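Local coordinates for protein agmatine ureohydrolase (Thermoplasma volcanium GSS1, PDB 3PZL) that probably catalyses the manganese-dependent hydrolysis of agmatine to putrescine and urea, at residues Phe203-Lys207 with Asn208-Lys212; Asp231-Asp234 with Pro235-Pro239; Ser152-Asn156 with Lys157-Ala161. One frame throughout, in Å; residues are numbered along the deposited sequence.

Contact 1 of 3, residues Phe203-Lys207 with Asn208-Lys212; sequences FDVKK and NGIDK
Val-205 and Ile-210 lie side by side on one flank of a kinked helix, 202-220, and point the same way, so one apolar contact spans the kink. Their contact runs through a single branch: CG1 of Val-205 comes to 3.9 Å from CB of Ile-210. With CG1 set anti to the backbone N (chi1 -180°), this methyl lies beside the carbonyl carbon, where it meets Ile-210. Both residues also pack against Ile-179 of strand 176-180 and Asp-253 of helix 251-261, and so they join the bent helix to the sheet and to its neighbouring helix.

The bend lies at Gly-209, whose phi of 74° is a value that glycine adopts readily. The axes of the short segments 203-207 and 208-212 run at 90° to each other. Just before the turn the helical bonding is still regular, since Asn-208 N donates to Asp-204 O at 2.7 Å. The next bond, from Gly-209 N to Val-205 O at 2.8 Å, is already weak, and the amides of Ile-210 and Asp-211 have no partner in the preceding turn.

Lys-207 and Asn-208 also run alongside each other. The lysine chain is extended beyond CG, and only its base meets the amide, whose ND2 is hydrogen-bonded to the hydroxyl of Tyr-213. The other branch of that amide is the one facing the lysine, with Asn-208 OD1 3.4 Å from Lys-207 CG.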
loop_
_atom_site.group_PDB
_atom_site.type_symbol
_atom_site.label_atom_id
_atom_site.label_comp_id
_atom_site.label_asym_id
_atom_site.label_seq_id
_atom_site.Cartn_x
_atom_site.Cartn_y
_atom_site.Cartn_z
ATOM N N PHE B 203 -11.394 -26.160 -14.241
ATOM C CA PHE B 203 -12.496 -26.176 -15.218
ATOM C C PHE B 203 -13.399 -27.393 -15.080
ATOM O O PHE B 203 -14.627 -27.256 -15.149
ATOM C CB PHE B 203 -11.954 -26.089 -16.634
ATOM C CG PHE B 203 -10.944 -24.991 -16.824
ATOM C CD1 PHE B 203 -11.332 -23.650 -16.787
ATOM C CD2 PHE B 203 -9.593 -25.287 -17.031
ATOM C CE1 PHE B 203 -10.408 -22.638 -16.962
ATOM C CE2 PHE B 203 -8.665 -24.250 -17.209
ATOM C CZ PHE B 203 -9.091 -22.938 -17.174
ATOM N N ASP B 204 -12.788 -28.567 -14.869
ATOM C CA ASP B 204 -13.525 -29.777 -14.448
ATOM C C ASP B 204 -14.473 -29.474 -13.286
ATOM O O ASP B 204 -15.685 -29.738 -13.376
ATOM C CB ASP B 204 -12.573 -30.909 -14.041
ATOM C CG ASP B 204 -11.872 -31.538 -15.230
ATOM O OD1 ASP B 204 -12.397 -31.430 -16.381
ATOM O OD2 ASP B 204 -10.782 -32.136 -15.013
ATOM N N VAL B 205 -13.921 -28.923 -12.208
ATOM C CA VAL B 205 -14.701 -28.613 -11.029
ATOM C C VAL B 205 -15.851 -27.664 -11.357
ATOM O O VAL B 205 -16.990 -27.908 -10.983
ATOM C CB VAL B 205 -13.827 -27.990 -9.921
ATOM C CG1 VAL B 205 -14.654 -27.689 -8.707
ATOM C CG2 VAL B 205 -12.708 -28.909 -9.567
ATOM N N LYS B 206 -15.542 -26.581 -12.054
ATOM C CA LYS B 206 -16.518 -25.539 -12.319
ATOM C C LYS B 206 -17.644 -26.129 -13.184
ATOM O O LYS B 206 -18.791 -25.701 -13.085
ATOM C CB LYS B 206 -15.803 -24.306 -12.946
ATOM C CG LYS B 206 -16.669 -23.099 -13.380
ATOM C CD LYS B 206 -17.510 -22.510 -12.249
ATOM C CE LYS B 206 -18.737 -21.732 -12.802
ATOM N NZ LYS B 206 -20.047 -22.109 -12.037
ATOM N N LYS B 207 -17.309 -27.143 -13.991
ATOM C CA LYS B 207 -18.300 -27.885 -14.777
ATOM C C LYS B 207 -19.107 -29.012 -14.052
ATOM O O LYS B 207 -20.331 -29.103 -14.213
ATOM C CB LYS B 207 -17.614 -28.471 -15.996
ATOM C CG LYS B 207 -18.503 -29.351 -16.860
ATOM C CD LYS B 207 -17.723 -29.859 -18.072
ATOM C CE LYS B 207 -18.648 -30.471 -19.078
ATOM N NZ LYS B 207 -17.818 -30.764 -20.261
ATOM N N ASN B 208 -18.428 -29.860 -13.270
ATOM C CA ASN B 208 -19.060 -31.034 -12.682
ATOM C C ASN B 208 -19.322 -30.918 -11.197
ATOM O O ASN B 208 -19.786 -31.859 -10.562
ATOM C CB ASN B 208 -18.211 -32.266 -12.950
ATOM C CG ASN B 208 -18.065 -32.565 -14.438
ATOM O OD1 ASN B 208 -18.975 -32.334 -15.232
ATOM N ND2 ASN B 208 -16.913 -33.076 -14.816
ATOM N N GLY B 209 -19.031 -29.765 -10.620
ATOM C CA GLY B 209 -19.077 -29.643 -9.167
ATOM C C GLY B 209 -17.877 -30.336 -8.524
ATOM O O GLY B 209 -17.272 -31.260 -9.108
ATOM N N ILE B 210 -17.533 -29.889 -7.318
ATOM C CA ILE B 210 -16.403 -30.433 -6.579
ATOM C C ILE B 210 -16.739 -31.798 -5.997
ATOM O O ILE B 210 -15.882 -32.695 -5.978
ATOM C CB ILE B 210 -15.894 -29.432 -5.481
ATOM C CG1 ILE B 210 -14.681 -29.978 -4.698
ATOM C CG2 ILE B 210 -17.018 -29.042 -4.528
ATOM C CD1 ILE B 210 -13.381 -30.130 -5.502
ATOM N N ASP B 211 -17.983 -31.959 -5.538
ATOM C CA ASP B 211 -18.440 -33.224 -4.936
ATOM C C ASP B 211 -18.079 -34.488 -5.725
ATOM O O ASP B 211 -17.559 -35.443 -5.146
ATOM C CB ASP B 211 -19.934 -33.196 -4.654
ATOM C CG ASP B 211 -20.258 -32.577 -3.301
ATOM O OD1 ASP B 211 -19.354 -32.435 -2.453
ATOM O OD2 ASP B 211 -21.433 -32.245 -3.066
ATOM N N LYS B 212 -18.326 -34.485 -7.035
ATOM C CA LYS B 212 -17.933 -35.609 -7.887
ATOM C C LYS B 212 -16.536 -36.087 -7.527
ATOM O O LYS B 212 -16.371 -37.206 -7.088
ATOM C CB LYS B 212 -18.000 -35.207 -9.366
ATOM C CG LYS B 212 -17.354 -36.170 -10.357
ATOM C CD LYS B 212 -17.672 -35.740 -11.775
ATOM C CE LYS B 212 -17.549 -36.900 -12.786
ATOM N NZ LYS B 212 -16.126 -37.114 -13.178
#

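Contact 2 of 3, residues Asp231-Asp234 with Pro235-Pro239; sequences DGID and PAYAP. With MN (manganese (II) ion), chain G.
This is a local turn contact in which Asp-234 folds back on Pro-235, Ala-236 and Tyr-237, in the loop that leads from strand 223-229 to helix 251-261 just beyond the manganese site. The side chain and the main chain of Asp-234 share the work. Its OD2 accepts the N-H of Ala-236 at 3.1 Å, closing an Asx turn, and the donor comes from above the carboxylate plane. Its carbonyl O takes the N-H of Tyr-237 at 2.8 Å to form a beta turn, and a weak bond from Ala-238 N reaches the same oxygen at 3.4 Å. With CG anti to the backbone N (chi1 -173°), the Asp-234 side chain crosses that of Pro-235 at about a right angle, CG of Asp-234 lying 3.4 Å from CD of Pro-235.

Ile-233 adds an apolar contact. Its CG2 meets CB of Tyr-237 at 3.7 Å, the two side chains crossing almost perpendicularly, while its CB faces the methyl of Ala-238. Tyr-237 of a second subunit packs on Asp-234 and Ala-236, so the turn also belongs to a subunit interface.

At the start of the loop, Asp-231 binds a manganese ion through OD2 at 2.5 Å, with OD1 also coordinated at a longer distance, and Asp-144, His-146 and Asp-229 complete the site. The other oxygen of Asp-234, OD1, is held by Gly-248 N. Peptide N-H groups thus reach both oxygens of this buried carboxylate, which probably helps to stabilise its negative charge and limits its rotation.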
loop_
_atom_site.group_PDB
_atom_site.type_symbol
_atom_site.label_atom_id
_atom_site.label_comp_id
_atom_site.label_asym_id
_atom_site.label_seq_id
_atom_site.Cartn_x
_atom_site.Cartn_y
_atom_site.Cartn_z
ATOM N N ASP B 231 -2.698 -21.188 -3.894
ATOM C CA ASP B 231 -2.960 -20.620 -5.233
ATOM C C ASP B 231 -3.927 -21.466 -6.113
ATOM O O ASP B 231 -4.353 -21.028 -7.186
ATOM C CB ASP B 231 -1.644 -20.370 -5.962
ATOM C CG ASP B 231 -0.944 -21.640 -6.328
ATOM O OD1 ASP B 231 -1.349 -22.736 -5.867
ATOM O OD2 ASP B 231 0.014 -21.576 -7.102
ATOM N N GLY B 232 -4.274 -22.665 -5.662
ATOM C CA GLY B 232 -5.369 -23.420 -6.275
ATOM C C GLY B 232 -6.715 -22.704 -6.226
ATOM O O GLY B 232 -7.609 -22.981 -7.011
ATOM N N ILE B 233 -6.836 -21.761 -5.302
ATOM C CA ILE B 233 -8.033 -20.987 -5.115
ATOM C C ILE B 233 -7.984 -19.799 -6.048
ATOM O O ILE B 233 -6.908 -19.348 -6.374
ATOM C CB ILE B 233 -8.119 -20.545 -3.652
ATOM C CG1 ILE B 233 -8.064 -21.806 -2.764
ATOM C CG2 ILE B 233 -9.402 -19.684 -3.369
ATOM C CD1 ILE B 233 -8.303 -21.574 -1.294
ATOM N N ASP B 234 -9.141 -19.308 -6.512
ATOM C CA ASP B 234 -9.162 -18.163 -7.438
ATOM C C ASP B 234 -8.697 -16.898 -6.728
ATOM O O ASP B 234 -9.165 -16.595 -5.645
ATOM C CB ASP B 234 -10.567 -17.962 -8.061
ATOM C CG ASP B 234 -10.576 -16.898 -9.163
ATOM O OD1 ASP B 234 -10.319 -17.225 -10.357
ATOM O OD2 ASP B 234 -10.817 -15.715 -8.818
ATOM N N PRO B 235 -7.790 -16.147 -7.355
ATOM C CA PRO B 235 -7.228 -14.910 -6.810
ATOM C C PRO B 235 -8.221 -13.924 -6.179
ATOM O O PRO B 235 -7.799 -13.063 -5.359
ATOM C CB PRO B 235 -6.555 -14.287 -8.013
ATOM C CG PRO B 235 -6.128 -15.471 -8.815
ATOM C CD PRO B 235 -7.204 -16.482 -8.665
ATOM N N ALA B 236 -9.507 -14.049 -6.510
ATOM C CA ALA B 236 -10.519 -13.211 -5.852
ATOM C C ALA B 236 -10.651 -13.520 -4.364
ATOM O O ALA B 236 -11.042 -12.649 -3.578
ATOM C CB ALA B 236 -11.888 -13.329 -6.519
ATOM N N TYR B 237 -10.365 -14.762 -3.982
ATOM C CA TYR B 237 -10.561 -15.213 -2.601
ATOM C C TYR B 237 -9.250 -15.308 -1.870
ATOM O O TYR B 237 -9.214 -15.129 -0.675
ATOM C CB TYR B 237 -11.257 -16.555 -2.539
ATOM C CG TYR B 237 -12.580 -16.624 -3.245
ATOM C CD1 TYR B 237 -13.730 -16.100 -2.670
ATOM C CD2 TYR B 237 -12.690 -17.236 -4.487
ATOM C CE1 TYR B 237 -14.950 -16.187 -3.313
ATOM C CE2 TYR B 237 -13.914 -17.339 -5.140
ATOM C CZ TYR B 237 -15.036 -16.815 -4.551
ATOM O OH TYR B 237 -16.254 -16.942 -5.199
ATOM N N ALA B 238 -8.176 -15.565 -2.596
ATOM C CA ALA B 238 -6.820 -15.605 -2.027
ATOM C C ALA B 238 -5.883 -14.705 -2.860
ATOM O O ALA B 238 -5.061 -15.204 -3.618
ATOM C CB ALA B 238 -6.309 -17.042 -2.033
ATOM N N PRO B 239 -6.036 -13.380 -2.771
ATOM C CA PRO B 239 -5.255 -12.418 -3.570
ATOM C C PRO B 239 -3.738 -12.484 -3.375
ATOM O O PRO B 239 -2.985 -12.012 -4.227
ATOM C CB PRO B 239 -5.721 -11.059 -3.028
ATOM C CG PRO B 239 -7.036 -11.307 -2.408
ATOM C CD PRO B 239 -7.028 -12.706 -1.909
HETATM MN MN MN G . 0.840 -23.978 -6.879
#

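Contact 3 of 3, residues Ser152-Asn156 with Lys157-Ala161; sequences SYMGN and KYNHA
Both Tyr-153 (chi1 -159°) and Asn-159 (chi1 178°) place CG anti to the backbone N, and these torsions swing the ring and the amide together across the loop between strand 138-143 and helix 163-171. The side chains cross aslant, their planes 81° apart. The amide stands at the edge of the ring, where CG of Asn-159 lies in the ring plane, 3.7 Å from Tyr-153 CD2. It also rests against the stem of the tyrosine, CG of Asn-159 being 3.5 Å from Tyr-153 CB. Farther along, the methyl of Ala-161 approaches the same CD2 at 4.2 Å. One face of the ring is taken by CG of Met-154, a selenomethionine, set off toward the rim.

The backbone that carries the tyrosine is itself a tight turn of type I', its corner residues Met-154 and Gly-155 both having positive phi and psi. Tyr-153 N donates to Asn-156 O, and a weak bond returns from Asn-156 N to Tyr-153 O. Ser-152 OG adds a second donor to Asn-156 O at 2.7 Å, from above the carbonyl plane and on the same face as Tyr-153 N. CB of Asn-159 lies 3.5 Å from that same oxygen, so the asparagine touches both the turn carbonyl and the tyrosine. With an alanine here, the Tyr-153 edge would probably lose its amide neighbour, opening a gap and leaving the ring freer to turn.

The side chain of Ala-161 is about 7 Å from a bound manganese ion, so the loop runs from a surface turn to the neighbourhood of the metal site. Chemically, two donors fix the Asn-156 carbonyl, whereas the meeting of Tyr-153 with Asn-159 appears to rest mainly on van der Waals packing.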
loop_
_atom_site.group_PDB
_atom_site.type_symbol
_atom_site.label_atom_id
_atom_site.label_comp_id
_atom_site.label_asym_id
_atom_site.label_seq_id
_atom_site.Cartn_x
_atom_site.Cartn_y
_atom_site.Cartn_z
ATOM N N SER B 152 13.033 -31.286 -12.447
ATOM C CA SER B 152 13.869 -30.344 -11.690
ATOM C C SER B 152 13.661 -28.883 -12.122
ATOM O O SER B 152 13.237 -28.606 -13.251
ATOM C CB SER B 152 15.352 -30.716 -11.793
ATOM O OG SER B 152 16.125 -29.934 -10.911
ATOM N N TYR B 153 13.962 -27.948 -11.223
ATOM C CA TYR B 153 13.875 -26.529 -11.558
ATOM C C TYR B 153 14.989 -25.739 -10.892
ATOM O O TYR B 153 15.245 -25.895 -9.691
ATOM C CB TYR B 153 12.522 -26.001 -11.146
ATOM C CG TYR B 153 12.080 -24.750 -11.834
ATOM C CD1 TYR B 153 12.165 -24.614 -13.226
ATOM C CD2 TYR B 153 11.512 -23.701 -11.091
ATOM C CE1 TYR B 153 11.726 -23.436 -13.860
ATOM C CE2 TYR B 153 11.063 -22.539 -11.704
ATOM C CZ TYR B 153 11.174 -22.413 -13.079
ATOM O OH TYR B 153 10.723 -21.258 -13.651
HETATM N N MSE B 154 15.657 -24.904 -11.692
HETATM C CA MSE B 154 16.805 -24.089 -11.252
HETATM C C MSE B 154 17.839 -24.956 -10.556
HETATM O O MSE B 154 18.247 -24.647 -9.436
HETATM C CB MSE B 154 16.361 -22.993 -10.285
HETATM C CG MSE B 154 14.989 -22.386 -10.581
HETATM SE SE MSE B 154 15.101 -21.113 -12.067
HETATM C CE MSE B 154 14.902 -19.379 -11.120
ATOM N N GLY B 155 18.224 -26.058 -11.201
ATOM C CA GLY B 155 19.193 -27.011 -10.644
ATOM C C GLY B 155 18.794 -27.504 -9.266
ATOM O O GLY B 155 19.641 -27.614 -8.362
ATOM N N ASN B 156 17.494 -27.768 -9.098
ATOM C CA ASN B 156 16.969 -28.296 -7.845
ATOM C C ASN B 156 15.811 -29.284 -8.036
ATOM O O ASN B 156 14.838 -28.976 -8.724
ATOM C CB ASN B 156 16.597 -27.169 -6.875
ATOM C CG ASN B 156 17.188 -27.392 -5.465
ATOM O OD1 ASN B 156 17.226 -28.525 -4.952
ATOM N ND2 ASN B 156 17.656 -26.315 -4.841
ATOM N N LYS B 157 15.956 -30.484 -7.452
ATOM C CA LYS B 157 14.911 -31.529 -7.475
ATOM C C LYS B 157 13.847 -31.289 -6.412
ATOM O O LYS B 157 12.692 -31.673 -6.575
ATOM C CB LYS B 157 15.522 -32.914 -7.295
ATOM C CG LYS B 157 16.412 -33.303 -8.467
ATOM C CD LYS B 157 16.695 -34.818 -8.522
ATOM C CE LYS B 157 17.907 -35.088 -9.428
ATOM N NZ LYS B 157 18.291 -36.523 -9.374
ATOM N N TYR B 158 14.252 -30.633 -5.334
ATOM C CA TYR B 158 13.332 -30.238 -4.287
ATOM C C TYR B 158 12.827 -28.784 -4.415
ATOM O O TYR B 158 12.220 -28.263 -3.490
ATOM C CB TYR B 158 13.934 -30.516 -2.907
ATOM C CG TYR B 158 14.326 -31.962 -2.709
ATOM C CD1 TYR B 158 13.366 -32.981 -2.743
ATOM C CD2 TYR B 158 15.664 -32.321 -2.487
ATOM C CE1 TYR B 158 13.737 -34.320 -2.566
ATOM C CE2 TYR B 158 16.040 -33.656 -2.314
ATOM C CZ TYR B 158 15.071 -34.647 -2.355
ATOM O OH TYR B 158 15.431 -35.964 -2.174
ATOM N N ASN B 159 13.059 -28.160 -5.570
ATOM C CA ASN B 159 12.380 -26.912 -5.933
ATOM C C ASN B 159 10.857 -27.041 -5.863
ATOM O O ASN B 159 10.314 -28.064 -6.294
ATOM C CB ASN B 159 12.773 -26.496 -7.346
ATOM C CG ASN B 159 12.062 -25.243 -7.804
ATOM O OD1 ASN B 159 12.635 -24.152 -7.751
ATOM N ND2 ASN B 159 10.816 -25.385 -8.255
ATOM N N HIS B 160 10.182 -25.989 -5.371
ATOM C CA HIS B 160 8.734 -26.027 -5.070
ATOM C C HIS B 160 7.800 -26.195 -6.283
ATOM O O HIS B 160 6.570 -26.219 -6.139
ATOM C CB HIS B 160 8.313 -24.820 -4.213
ATOM C CG HIS B 160 8.088 -23.559 -4.999
ATOM N ND1 HIS B 160 8.986 -23.085 -5.939
ATOM C CD2 HIS B 160 7.072 -22.665 -4.972
ATOM C CE1 HIS B 160 8.526 -21.962 -6.461
ATOM N NE2 HIS B 160 7.368 -21.684 -5.889
ATOM N N ALA B 161 8.387 -26.309 -7.468
ATOM C CA ALA B 161 7.636 -26.609 -8.671
ATOM C C ALA B 161 7.775 -28.091 -9.061
ATOM O O ALA B 161 7.386 -28.495 -10.163
ATOM C CB ALA B 161 8.116 -25.713 -9.797
#

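How the contacts relate
Along the chain contact 3 comes first, then contact 1, then contact 2, all within the arginase-family region. Contact 3 follows strand 138-143 and contact 2 follows strand 223-229, neighbours in the parallel eight-stranded sheet, and both strands lead to loops that supply metal ligands. Contacts 2 and 3 accordingly approach to about 7 Å between nearest atoms, although their centres are 24 Å apart. Contact 1 lies on helix 202-220, which connects strand 198-201, outermost within this chain, to strand 223-229; its centre is about 17 Å from that of contact 2 and about 31 Å from that of contact 3. Two loops thus border the manganese site, while the kinked helix packs beside the sheet.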